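Aminoglycoside 6-adenylyltransferase (Bacillus subtilis, PDB 2PBE) transfers the nucleotidyl group of ATP or GTP to the O-6 position of streptomycin or streptidine, giving resistance to streptomycin. Local coordinates at residues R22-T27 and D128-I133; M73-D78 and F90-L95; R152-C157 and L193-W198; Y167-L172 and E240-L245. One frame throughout, in Å; residues are numbered along the deposited sequence.

The four contacts are spread along the chain from residue 22 to residue 245. Contacts 1 and 2 belong to the mixed sheet, consistent with the nucleotidyltransferase core expected of this family; contact 2 lies between the segments of contact 1 in sequence, and their centres are about 22 Å apart. Contacts 3 and 4 follow in the helical part, where helix 151-173 serves both: its early turns meet helix 177-204 and its late turns meet helix 238-263, with centres about 21 Å apart and segments alternating along the chain. Contacts 2 and 4, about 53 Å between centres, lie on opposite sides of the chain's centre. Sheet pairing thus organises one part of the protein and antiparallel helix packing the other.

Contact 1: R22-T27 and D128-I133; sequences RIRLVT and DKDSFI
A non-hydrogen-bonded antiparallel pair, Leu25 with Asp128, marks the place where strand 125-128 leaves the edge of strand 23-28 and turns into a loop. Just beyond it, the Lys129 N-H bonds to Arg24 O at 2.8 Å, and the Asp128 CA-H makes a longer contact with the same oxygen. On the face shared by the pair, the CD2 methyl of Leu25 rests 3.5 Å from both CB and CG of Asp128. OD1 of Asp128 also accepts from Ser131 N, which meets it from above the carboxylate plane, an Asx motif, while OD2 is bonded to Tyr135. The Arg24 side chain is bent at its second and third torsions, which brings the guanidinium over the loop. There Arg24 NH1 makes a salt bridge to Asp130 OD1 at 3.1 Å; OD1 lies in the guanidinium plane, at its edge, and is met on its syn side, with the carboxylate tilted 20° from that plane. Lys129 crosses Arg24 at about a right angle, its CD 3.7 Å above the guanidinium plane and over its centre. Because the lysine is extended beyond CG, NZ reaches past the arginine to Ile23 O, a weak bond at 3.0 Å; its stronger acceptors are Ala17 O and Asp20 O, so the ammonium is held at the carboxyl end of helix 6-19. Arg24 and Leu25 both sit opposite the single residue Phe50 of strand 45-51, a classic beta bulge. Leu25 also packs on Phe116 of helix 112-117, while Ile23 lies against Phe16 and Ala17 of helix 6-19.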
# COMPACT_ATOMS: atom_id res chain seq x y z
N ARG A 22 8.77 -10.99 13.75
CA ARG A 22 7.75 -11.74 14.47
C ARG A 22 6.36 -11.32 13.97
O ARG A 22 5.41 -12.10 14.06
CB ARG A 22 7.80 -11.49 15.98
CG ARG A 22 9.15 -11.71 16.65
CD ARG A 22 9.67 -10.38 17.14
NE ARG A 22 9.77 -10.27 18.58
CZ ARG A 22 9.95 -9.12 19.23
NH1 ARG A 22 10.05 -7.97 18.55
NH2 ARG A 22 10.06 -9.12 20.56
N ILE A 23 6.25 -10.11 13.44
CA ILE A 23 4.95 -9.64 12.95
C ILE A 23 4.70 -10.12 11.53
O ILE A 23 5.41 -9.74 10.60
CB ILE A 23 4.84 -8.11 13.02
CG1 ILE A 23 5.10 -7.64 14.46
CG2 ILE A 23 3.43 -7.67 12.63
CD1 ILE A 23 5.19 -6.14 14.59
N ARG A 24 3.67 -10.94 11.39
CA ARG A 24 3.30 -11.53 10.10
C ARG A 24 2.05 -10.90 9.48
O ARG A 24 1.95 -10.82 8.27
CB ARG A 24 3.08 -13.03 10.29
CG ARG A 24 4.33 -13.77 10.76
CD ARG A 24 5.28 -14.01 9.61
NE ARG A 24 6.52 -13.26 9.73
CZ ARG A 24 7.34 -13.02 8.71
NH1 ARG A 24 7.04 -13.48 7.50
NH2 ARG A 24 8.46 -12.33 8.90
N LEU A 25 1.12 -10.46 10.30
CA LEU A 25 -0.12 -9.87 9.82
C LEU A 25 -0.47 -8.61 10.63
O LEU A 25 -0.17 -8.54 11.83
CB LEU A 25 -1.24 -10.93 9.94
CG LEU A 25 -2.56 -10.86 9.17
CD1 LEU A 25 -3.43 -9.73 9.69
CD2 LEU A 25 -2.29 -10.67 7.69
N VAL A 26 -1.07 -7.62 9.98
CA VAL A 26 -1.46 -6.38 10.64
C VAL A 26 -2.87 -6.01 10.25
O VAL A 26 -3.21 -6.00 9.06
CB VAL A 26 -0.52 -5.22 10.24
CG1 VAL A 26 -0.95 -3.94 10.93
CG2 VAL A 26 0.90 -5.56 10.62
N THR A 27 -3.68 -5.67 11.24
CA THR A 27 -5.08 -5.31 11.01
C THR A 27 -5.44 -4.02 11.70
O THR A 27 -4.84 -3.67 12.70
CB THR A 27 -6.00 -6.38 11.56
OG1 THR A 27 -5.63 -7.64 11.02
CG2 THR A 27 -7.43 -6.09 11.19
N ASP A 128 0.18 -8.52 5.13
CA ASP A 128 0.22 -9.97 5.27
C ASP A 128 1.56 -10.37 4.68
O ASP A 128 1.82 -10.15 3.51
CB ASP A 128 -0.92 -10.62 4.49
CG ASP A 128 -1.05 -12.09 4.80
OD1 ASP A 128 -0.26 -12.61 5.62
OD2 ASP A 128 -1.95 -12.74 4.24
N LYS A 129 2.41 -10.97 5.50
CA LYS A 129 3.73 -11.36 5.03
C LYS A 129 3.80 -12.76 4.48
O LYS A 129 4.72 -13.08 3.72
CB LYS A 129 4.76 -11.18 6.13
CG LYS A 129 4.97 -9.73 6.58
CD LYS A 129 6.13 -9.64 7.56
CE LYS A 129 6.37 -8.23 8.05
NZ LYS A 129 7.48 -8.20 9.03
N ASP A 130 2.82 -13.58 4.83
CA ASP A 130 2.79 -14.96 4.38
C ASP A 130 1.71 -15.29 3.37
O ASP A 130 1.92 -16.15 2.52
CB ASP A 130 2.67 -15.87 5.59
CG ASP A 130 3.68 -15.52 6.67
OD1 ASP A 130 4.87 -15.35 6.32
OD2 ASP A 130 3.28 -15.39 7.85
N SER A 131 0.57 -14.62 3.48
CA SER A 131 -0.54 -14.83 2.56
C SER A 131 -1.02 -16.29 2.59
O SER A 131 -1.38 -16.85 1.55
CB SER A 131 -0.10 -14.46 1.13
OG SER A 131 0.83 -13.39 1.11
N PHE A 132 -1.02 -16.91 3.76
CA PHE A 132 -1.47 -18.30 3.87
C PHE A 132 -2.98 -18.36 3.69
O PHE A 132 -3.51 -19.24 3.01
CB PHE A 132 -1.09 -18.89 5.23
N ILE A 133 -3.66 -17.41 4.32
CA ILE A 133 -5.11 -17.32 4.29
C ILE A 133 -5.63 -16.47 3.14
O ILE A 133 -4.90 -15.64 2.58
CB ILE A 133 -5.63 -16.73 5.62
CG1 ILE A 133 -4.97 -17.47 6.79
CG2 ILE A 133 -7.16 -16.84 5.72
CD1 ILE A 133 -5.11 -16.81 8.13

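Contact 2: M73-D78 and F90-L95; sequences MQKPED and FSYIIL
The Phe90 ring is met obliquely by Asp78 CB, 3.4 Å from CZ, and by the Lys75 CD methylene. One of its faces carries a water, seated over the ring centre, and Tyr92 CZ lies at its edge. This water links the two segments, accepting from Glu77 N and donating to Ser91 O. The Tyr92 ring is approached obliquely, by Lys75 CD at 3.7 Å from CE1 and by the selenium of Met73, a selenomethionine; it also stacks edge-to-face with Trp63. Lys75 and Tyr92 run side by side in the same direction, so the aliphatic part of the lysine lines the phenol, and its NZ continues to Asp61, with Asp78 as a second acidic neighbour. These side chains flank the end of an antiparallel ladder: Gln74 and Ile93 form a hydrogen-bonded pair, N to O in both directions at 2.8 Å, and Met73 faces Ile94 in the adjacent non-hydrogen-bonded pair. After Gln74 the chain leaves the ladder through a type I turn, Lys75 to Asp78. Pro76 CG packs on the CD1 methyl of Ile93. The bend of Glu77 at its second torsion (chi2 70°) turns its carboxylate back to the strand, where OE1 accepts from Ser91 N at 2.8 Å, nearly in line with its C-O bond, and from Ser91 OG at 2.7 Å, on the syn side. A single carboxylate oxygen thus takes two donors of one residue, apparently standing in for the ladder bonds that stop at Gln74 and Ile93 and probably favouring the charged form of Glu77.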
# COMPACT_ATOMS: atom_id res chain seq x y z
N MSE A 73 0.35 4.34 30.31
CA MSE A 73 0.01 3.14 29.58
C MSE A 73 -0.66 2.11 30.46
O MSE A 73 -0.42 2.05 31.66
CB MSE A 73 1.29 2.57 28.98
CG MSE A 73 1.17 1.23 28.33
SE MSE A 73 2.93 0.63 27.80
CE MSE A 73 3.47 -0.38 29.36
N GLN A 74 -1.51 1.28 29.84
CA GLN A 74 -2.21 0.22 30.56
C GLN A 74 -2.03 -1.11 29.82
O GLN A 74 -2.11 -1.15 28.58
CB GLN A 74 -3.70 0.55 30.70
CG GLN A 74 -4.53 -0.53 31.41
CD GLN A 74 -5.98 -0.12 31.64
OE1 GLN A 74 -6.27 0.88 32.32
NE2 GLN A 74 -6.92 -0.89 31.06
N LYS A 75 -1.74 -2.17 30.56
CA LYS A 75 -1.58 -3.50 29.98
C LYS A 75 -2.68 -4.34 30.64
O LYS A 75 -2.46 -4.94 31.70
CB LYS A 75 -0.19 -4.06 30.25
CG LYS A 75 0.92 -3.25 29.61
CD LYS A 75 2.30 -3.89 29.73
CE LYS A 75 2.93 -3.71 31.10
NZ LYS A 75 4.17 -4.55 31.26
N PRO A 76 -3.88 -4.38 30.02
CA PRO A 76 -5.06 -5.11 30.49
C PRO A 76 -4.92 -6.59 30.84
O PRO A 76 -5.67 -7.11 31.67
CB PRO A 76 -6.06 -4.90 29.36
CG PRO A 76 -5.68 -3.59 28.82
CD PRO A 76 -4.19 -3.72 28.74
N GLU A 77 -3.98 -7.28 30.21
CA GLU A 77 -3.81 -8.69 30.50
C GLU A 77 -2.63 -8.95 31.41
O GLU A 77 -2.19 -10.10 31.57
CB GLU A 77 -3.69 -9.48 29.19
CG GLU A 77 -4.97 -9.45 28.33
CD GLU A 77 -5.26 -8.07 27.71
OE1 GLU A 77 -4.32 -7.45 27.17
OE2 GLU A 77 -6.43 -7.61 27.76
N ASP A 78 -2.11 -7.89 32.02
CA ASP A 78 -0.97 -8.02 32.92
C ASP A 78 -1.21 -7.22 34.19
O ASP A 78 -0.32 -6.53 34.68
CB ASP A 78 0.31 -7.56 32.23
CG ASP A 78 1.56 -7.92 33.02
OD1 ASP A 78 1.61 -9.02 33.60
OD2 ASP A 78 2.50 -7.09 33.05
N PHE A 90 -2.63 -10.09 24.21
CA PHE A 90 -1.93 -9.22 25.12
C PHE A 90 -2.00 -7.89 24.41
O PHE A 90 -1.60 -7.77 23.25
CB PHE A 90 -0.48 -9.66 25.29
CG PHE A 90 0.15 -9.16 26.56
CD1 PHE A 90 -0.18 -9.75 27.80
CD2 PHE A 90 1.03 -8.07 26.53
CE1 PHE A 90 0.37 -9.25 29.01
CE2 PHE A 90 1.60 -7.55 27.74
CZ PHE A 90 1.26 -8.15 28.98
N SER A 91 -2.52 -6.88 25.09
CA SER A 91 -2.63 -5.59 24.46
C SER A 91 -2.02 -4.49 25.30
O SER A 91 -1.59 -4.71 26.43
CB SER A 91 -4.09 -5.30 24.20
OG SER A 91 -4.82 -5.41 25.40
N TYR A 92 -2.00 -3.29 24.74
CA TYR A 92 -1.45 -2.12 25.39
C TYR A 92 -2.37 -0.96 25.06
O TYR A 92 -2.86 -0.86 23.94
CB TYR A 92 -0.07 -1.81 24.83
CG TYR A 92 0.92 -2.94 24.91
CD1 TYR A 92 1.82 -3.04 26.01
CD2 TYR A 92 0.99 -3.94 23.90
CE1 TYR A 92 2.76 -4.10 26.10
CE2 TYR A 92 1.93 -5.02 23.97
CZ TYR A 92 2.81 -5.08 25.08
OH TYR A 92 3.73 -6.10 25.18
N ILE A 93 -2.65 -0.10 26.03
CA ILE A 93 -3.46 1.07 25.74
C ILE A 93 -2.50 2.18 26.08
O ILE A 93 -2.06 2.29 27.24
CB ILE A 93 -4.75 1.18 26.61
CG1 ILE A 93 -5.80 0.16 26.15
CG2 ILE A 93 -5.38 2.57 26.45
CD1 ILE A 93 -5.45 -1.26 26.45
N ILE A 94 -2.14 2.98 25.09
CA ILE A 94 -1.20 4.07 25.30
C ILE A 94 -1.81 5.43 25.04
O ILE A 94 -2.57 5.62 24.07
CB ILE A 94 0.04 3.90 24.38
CG1 ILE A 94 0.65 2.52 24.57
CG2 ILE A 94 1.11 4.95 24.72
CD1 ILE A 94 1.71 2.18 23.53
N LEU A 95 -1.47 6.38 25.91
CA LEU A 95 -1.92 7.74 25.74
C LEU A 95 -0.64 8.50 25.45
O LEU A 95 0.18 8.73 26.34
CB LEU A 95 -2.58 8.28 27.01
CG LEU A 95 -3.07 9.73 26.82
CD1 LEU A 95 -4.16 9.77 25.78
CD2 LEU A 95 -3.55 10.31 28.12
O HOH W 1 -1.69 -6.59 28.49

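Contact 3: R152-C157 and L193-W198; sequences REFDDC and LRMMAW
Helices 151-173 and 177-204 pack antiparallel in the helical part of the protein, and Phe154, Cys157, Met195 and Trp198 fill the seam where segments 152-157 and 193-198 meet. The segment axes approach to 10.9 Å, with 146° between their directions. No hydrogen bond crosses; sulfur, selenium, aromatic rings and the carbon atoms beside them make most of the contact. Met195, a selenomethionine, is bent at its second and third torsions, which curls its CE methyl back towards the opposite helix; CE lies 3.7 Å from Phe154 CE1 and 3.9 Å from Cys157 SG, so it bridges the two residues. Its selenium stands 5.1 Å from the centroid of the Phe154 ring, well off the ring normal, an oblique Met-aromatic contact. Cys157 points at the other helix, with CB 3.4 Å from Trp198 CZ3. Its sulfur, set trans to the backbone N (chi1 -172°), lies 4.9 Å from the centroid of the six-membered ring of Trp198, obliquely placed, and also touches Arg194 CD. One face of Trp198 is covered from within its own helix by Arg194 CG, one turn earlier, while the arginine's NH2 is bonded to Gln143 O. Met195 also reaches Phe252 and Tyr255 of helix 238-263, and Trp198 leans on Pro149 and on Ile146, so the seam joins the bundle to an outermost strand of the sheet, 145-146. At the rim of the indole, CH2 comes 3.2 Å from Glu153 O, a backbone oxygen lying near the ring plane at its edge.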
# COMPACT_ATOMS: atom_id res chain seq x y z
N ARG A 152 -4.45 -12.97 -15.55
CA ARG A 152 -5.58 -12.14 -15.94
C ARG A 152 -5.57 -10.77 -15.26
O ARG A 152 -5.78 -9.75 -15.92
CB ARG A 152 -6.87 -12.88 -15.62
CG ARG A 152 -8.10 -12.15 -16.02
CD ARG A 152 -9.29 -13.06 -15.88
NE ARG A 152 -10.49 -12.36 -16.31
CZ ARG A 152 -11.71 -12.87 -16.24
NH1 ARG A 152 -11.91 -14.09 -15.75
NH2 ARG A 152 -12.75 -12.14 -16.64
N GLU A 153 -5.35 -10.74 -13.96
CA GLU A 153 -5.33 -9.48 -13.26
C GLU A 153 -4.23 -8.63 -13.86
O GLU A 153 -4.38 -7.42 -14.04
CB GLU A 153 -5.08 -9.68 -11.77
CG GLU A 153 -6.28 -10.18 -11.02
CD GLU A 153 -5.96 -10.61 -9.61
OE1 GLU A 153 -6.90 -10.70 -8.79
OE2 GLU A 153 -4.78 -10.88 -9.31
N PHE A 154 -3.11 -9.28 -14.18
CA PHE A 154 -1.97 -8.58 -14.76
C PHE A 154 -2.40 -7.90 -16.07
O PHE A 154 -2.21 -6.70 -16.25
CB PHE A 154 -0.84 -9.57 -15.04
CG PHE A 154 0.29 -8.98 -15.82
CD1 PHE A 154 1.20 -8.08 -15.22
CD2 PHE A 154 0.44 -9.25 -17.20
CE1 PHE A 154 2.24 -7.47 -15.97
CE2 PHE A 154 1.47 -8.65 -17.96
CZ PHE A 154 2.37 -7.76 -17.34
N ASP A 155 -2.97 -8.70 -16.96
CA ASP A 155 -3.43 -8.21 -18.24
C ASP A 155 -4.45 -7.09 -18.03
O ASP A 155 -4.44 -6.10 -18.76
CB ASP A 155 -4.06 -9.36 -19.02
CG ASP A 155 -4.53 -8.92 -20.38
OD1 ASP A 155 -5.65 -8.37 -20.48
OD2 ASP A 155 -3.76 -9.11 -21.35
N ASP A 156 -5.30 -7.22 -17.02
CA ASP A 156 -6.27 -6.17 -16.76
C ASP A 156 -5.59 -4.83 -16.44
O ASP A 156 -5.96 -3.80 -16.99
CB ASP A 156 -7.19 -6.55 -15.61
CG ASP A 156 -8.15 -7.68 -15.96
OD1 ASP A 156 -8.44 -7.89 -17.16
OD2 ASP A 156 -8.63 -8.35 -15.02
N CYS A 157 -4.59 -4.84 -15.57
CA CYS A 157 -3.91 -3.59 -15.23
C CYS A 157 -3.31 -2.91 -16.45
O CYS A 157 -3.34 -1.69 -16.56
CB CYS A 157 -2.82 -3.82 -14.20
SG CYS A 157 -2.10 -2.28 -13.57
N LEU A 193 1.15 2.74 -10.31
CA LEU A 193 1.43 2.45 -8.91
C LEU A 193 1.13 1.01 -8.53
O LEU A 193 1.87 0.39 -7.78
CB LEU A 193 0.62 3.37 -8.02
CG LEU A 193 1.16 4.73 -7.63
CD1 LEU A 193 0.20 5.34 -6.63
CD2 LEU A 193 2.54 4.59 -7.00
N ARG A 194 0.01 0.48 -9.04
CA ARG A 194 -0.37 -0.90 -8.76
C ARG A 194 0.69 -1.79 -9.35
O ARG A 194 1.11 -2.75 -8.73
CB ARG A 194 -1.71 -1.24 -9.40
CG ARG A 194 -2.20 -2.65 -9.11
CD ARG A 194 -3.54 -2.90 -9.76
NE ARG A 194 -4.55 -1.93 -9.35
CZ ARG A 194 -5.25 -2.02 -8.22
NH1 ARG A 194 -5.05 -3.05 -7.38
NH2 ARG A 194 -6.13 -1.08 -7.94
N MSE A 195 1.10 -1.47 -10.58
CA MSE A 195 2.13 -2.24 -11.27
C MSE A 195 3.42 -2.23 -10.45
O MSE A 195 4.11 -3.25 -10.35
CB MSE A 195 2.39 -1.64 -12.66
CG MSE A 195 3.24 -2.52 -13.57
SE MSE A 195 2.60 -4.37 -13.68
CE MSE A 195 1.07 -4.13 -14.90
N MSE A 196 3.74 -1.07 -9.89
CA MSE A 196 4.95 -0.96 -9.09
C MSE A 196 4.77 -1.73 -7.78
O MSE A 196 5.71 -2.36 -7.29
CB MSE A 196 5.24 0.52 -8.81
CG MSE A 196 5.63 1.29 -10.05
SE MSE A 196 5.87 3.22 -9.83
CE MSE A 196 7.73 3.33 -9.30
N ALA A 197 3.57 -1.69 -7.23
CA ALA A 197 3.29 -2.40 -5.99
C ALA A 197 3.40 -3.90 -6.23
O ALA A 197 3.94 -4.63 -5.39
CB ALA A 197 1.91 -2.04 -5.46
N TRP A 198 2.90 -4.35 -7.38
CA TRP A 198 2.95 -5.77 -7.72
C TRP A 198 4.40 -6.22 -7.86
O TRP A 198 4.75 -7.38 -7.59
CB TRP A 198 2.21 -6.06 -9.02
CG TRP A 198 0.68 -6.13 -8.92
CD1 TRP A 198 -0.06 -6.28 -7.78
CD2 TRP A 198 -0.25 -6.17 -10.01
NE1 TRP A 198 -1.39 -6.41 -8.08
CE2 TRP A 198 -1.55 -6.35 -9.44
CE3 TRP A 198 -0.13 -6.08 -11.42
CZ2 TRP A 198 -2.73 -6.45 -10.23
CZ3 TRP A 198 -1.30 -6.18 -12.22
CH2 TRP A 198 -2.59 -6.36 -11.61

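Contact 4: Y167-L172 and E240-L245; sequences YVVKGL and EMWKSL
Leu172 lies over the indole of Trp242, its CD1 methyl 3.6 Å from the centroid of the five-membered ring and 12° off the normal, a CH-pi contact. Turning CG away from the carbonyl carbon (chi1 -62°) lets the leucine slide past the tryptophan in the opposite direction, with CD1 on the ring and CD2 reaching Met241 CB, 3.5 Å off. Val169 meets the same indole at its edge, CG1 to Trp242 CH2 at 3.8 Å, and crosses it at about a right angle. Its CG2 branch touches Leu245 CD2. Leu245 has its CG trans to the backbone N (chi1 179°), which sends its methyls to meet Val168 tip to tip, Val168 CG1 to Leu245 CD1 at 4.1 Å. Met241, a selenomethionine, folds at its second and third torsions, and its CE also approaches Val168. The indole NE1 donates to a water, which bonds weakly to Leu172 O. Segments 167-172 of helix 151-173 and 240-245 of helix 238-263 run nearly antiparallel, packing helix on helix. Helix 177-204 packs beside them through Ala180, Ile181, His183 and Leu184, and helix 270-283 closes in with Thr278 and Ile281 on Val169 and Tyr282 edge-to-face on Trp242.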
# COMPACT_ATOMS: atom_id res chain seq x y z
N TYR A 167 -7.34 8.43 -23.44
CA TYR A 167 -8.26 9.49 -23.10
C TYR A 167 -7.43 10.73 -22.79
O TYR A 167 -7.83 11.84 -23.12
CB TYR A 167 -9.10 9.10 -21.89
CG TYR A 167 -10.10 7.95 -22.10
CD1 TYR A 167 -10.00 7.05 -23.20
CD2 TYR A 167 -11.12 7.72 -21.15
CE1 TYR A 167 -10.91 5.96 -23.36
CE2 TYR A 167 -12.05 6.63 -21.29
CZ TYR A 167 -11.92 5.76 -22.40
OH TYR A 167 -12.79 4.70 -22.51
N VAL A 168 -6.26 10.53 -22.20
CA VAL A 168 -5.36 11.63 -21.86
C VAL A 168 -4.77 12.23 -23.14
O VAL A 168 -4.54 13.44 -23.25
CB VAL A 168 -4.20 11.13 -20.93
CG1 VAL A 168 -3.31 12.29 -20.50
CG2 VAL A 168 -4.80 10.43 -19.70
N VAL A 169 -4.52 11.36 -24.11
CA VAL A 169 -3.98 11.80 -25.37
C VAL A 169 -5.01 12.70 -26.08
O VAL A 169 -4.69 13.83 -26.48
CB VAL A 169 -3.62 10.58 -26.25
CG1 VAL A 169 -3.23 11.02 -27.65
CG2 VAL A 169 -2.47 9.81 -25.61
N LYS A 170 -6.22 12.16 -26.24
CA LYS A 170 -7.33 12.87 -26.88
C LYS A 170 -7.63 14.16 -26.16
O LYS A 170 -8.04 15.15 -26.77
CB LYS A 170 -8.61 12.04 -26.86
CG LYS A 170 -8.59 10.74 -27.67
CD LYS A 170 -10.03 10.23 -27.80
CE LYS A 170 -10.11 8.95 -28.58
NZ LYS A 170 -9.79 7.74 -27.76
N GLY A 171 -7.45 14.15 -24.84
CA GLY A 171 -7.69 15.34 -24.04
C GLY A 171 -6.73 16.46 -24.40
O GLY A 171 -7.14 17.60 -24.60
N LEU A 172 -5.45 16.12 -24.51
CA LEU A 172 -4.42 17.09 -24.85
C LEU A 172 -4.46 17.53 -26.31
O LEU A 172 -4.06 18.65 -26.62
CB LEU A 172 -3.05 16.52 -24.52
CG LEU A 172 -2.76 16.16 -23.06
CD1 LEU A 172 -1.37 15.53 -22.97
CD2 LEU A 172 -2.84 17.40 -22.19
N GLU A 240 3.76 20.05 -20.65
CA GLU A 240 4.17 19.44 -19.38
C GLU A 240 3.37 18.18 -19.15
O GLU A 240 3.84 17.21 -18.56
CB GLU A 240 3.93 20.40 -18.23
CG GLU A 240 4.81 21.63 -18.27
CD GLU A 240 6.29 21.28 -18.22
OE1 GLU A 240 6.68 20.52 -17.32
OE2 GLU A 240 7.05 21.77 -19.09
N MSE A 241 2.14 18.23 -19.62
CA MSE A 241 1.24 17.09 -19.49
C MSE A 241 1.69 15.94 -20.36
O MSE A 241 1.66 14.79 -19.91
CB MSE A 241 -0.18 17.51 -19.85
CG MSE A 241 -0.97 18.03 -18.67
SE MSE A 241 -1.12 16.67 -17.25
CE MSE A 241 -2.57 15.60 -17.99
N TRP A 242 2.08 16.23 -21.60
CA TRP A 242 2.54 15.18 -22.50
C TRP A 242 3.73 14.50 -21.85
O TRP A 242 3.89 13.28 -21.92
CB TRP A 242 2.97 15.77 -23.85
CG TRP A 242 1.85 16.08 -24.81
CD1 TRP A 242 1.40 17.33 -25.18
CD2 TRP A 242 1.06 15.14 -25.54
NE1 TRP A 242 0.38 17.22 -26.10
CE2 TRP A 242 0.15 15.89 -26.35
CE3 TRP A 242 1.03 13.73 -25.60
CZ2 TRP A 242 -0.80 15.28 -27.22
CZ3 TRP A 242 0.09 13.10 -26.47
CH2 TRP A 242 -0.82 13.90 -27.27
N LYS A 243 4.57 15.32 -21.20
CA LYS A 243 5.76 14.83 -20.52
C LYS A 243 5.35 13.89 -19.39
O LYS A 243 5.85 12.76 -19.30
CB LYS A 243 6.56 16.03 -20.00
CG LYS A 243 7.91 15.70 -19.37
CD LYS A 243 8.80 16.93 -19.18
CE LYS A 243 8.22 17.97 -18.22
NZ LYS A 243 9.22 19.07 -17.99
N SER A 244 4.44 14.32 -18.53
CA SER A 244 3.98 13.49 -17.43
C SER A 244 3.48 12.15 -17.96
O SER A 244 3.81 11.10 -17.41
CB SER A 244 2.85 14.18 -16.67
OG SER A 244 3.33 15.25 -15.88
N LEU A 245 2.68 12.19 -19.02
CA LEU A 245 2.11 10.98 -19.62
C LEU A 245 3.16 10.05 -20.19
O LEU A 245 3.13 8.84 -19.95
CB LEU A 245 1.13 11.36 -20.74
CG LEU A 245 0.50 10.15 -21.44
CD1 LEU A 245 -0.43 9.41 -20.49
CD2 LEU A 245 -0.25 10.62 -22.66
O HOH W 2 -0.89 19.30 -27.60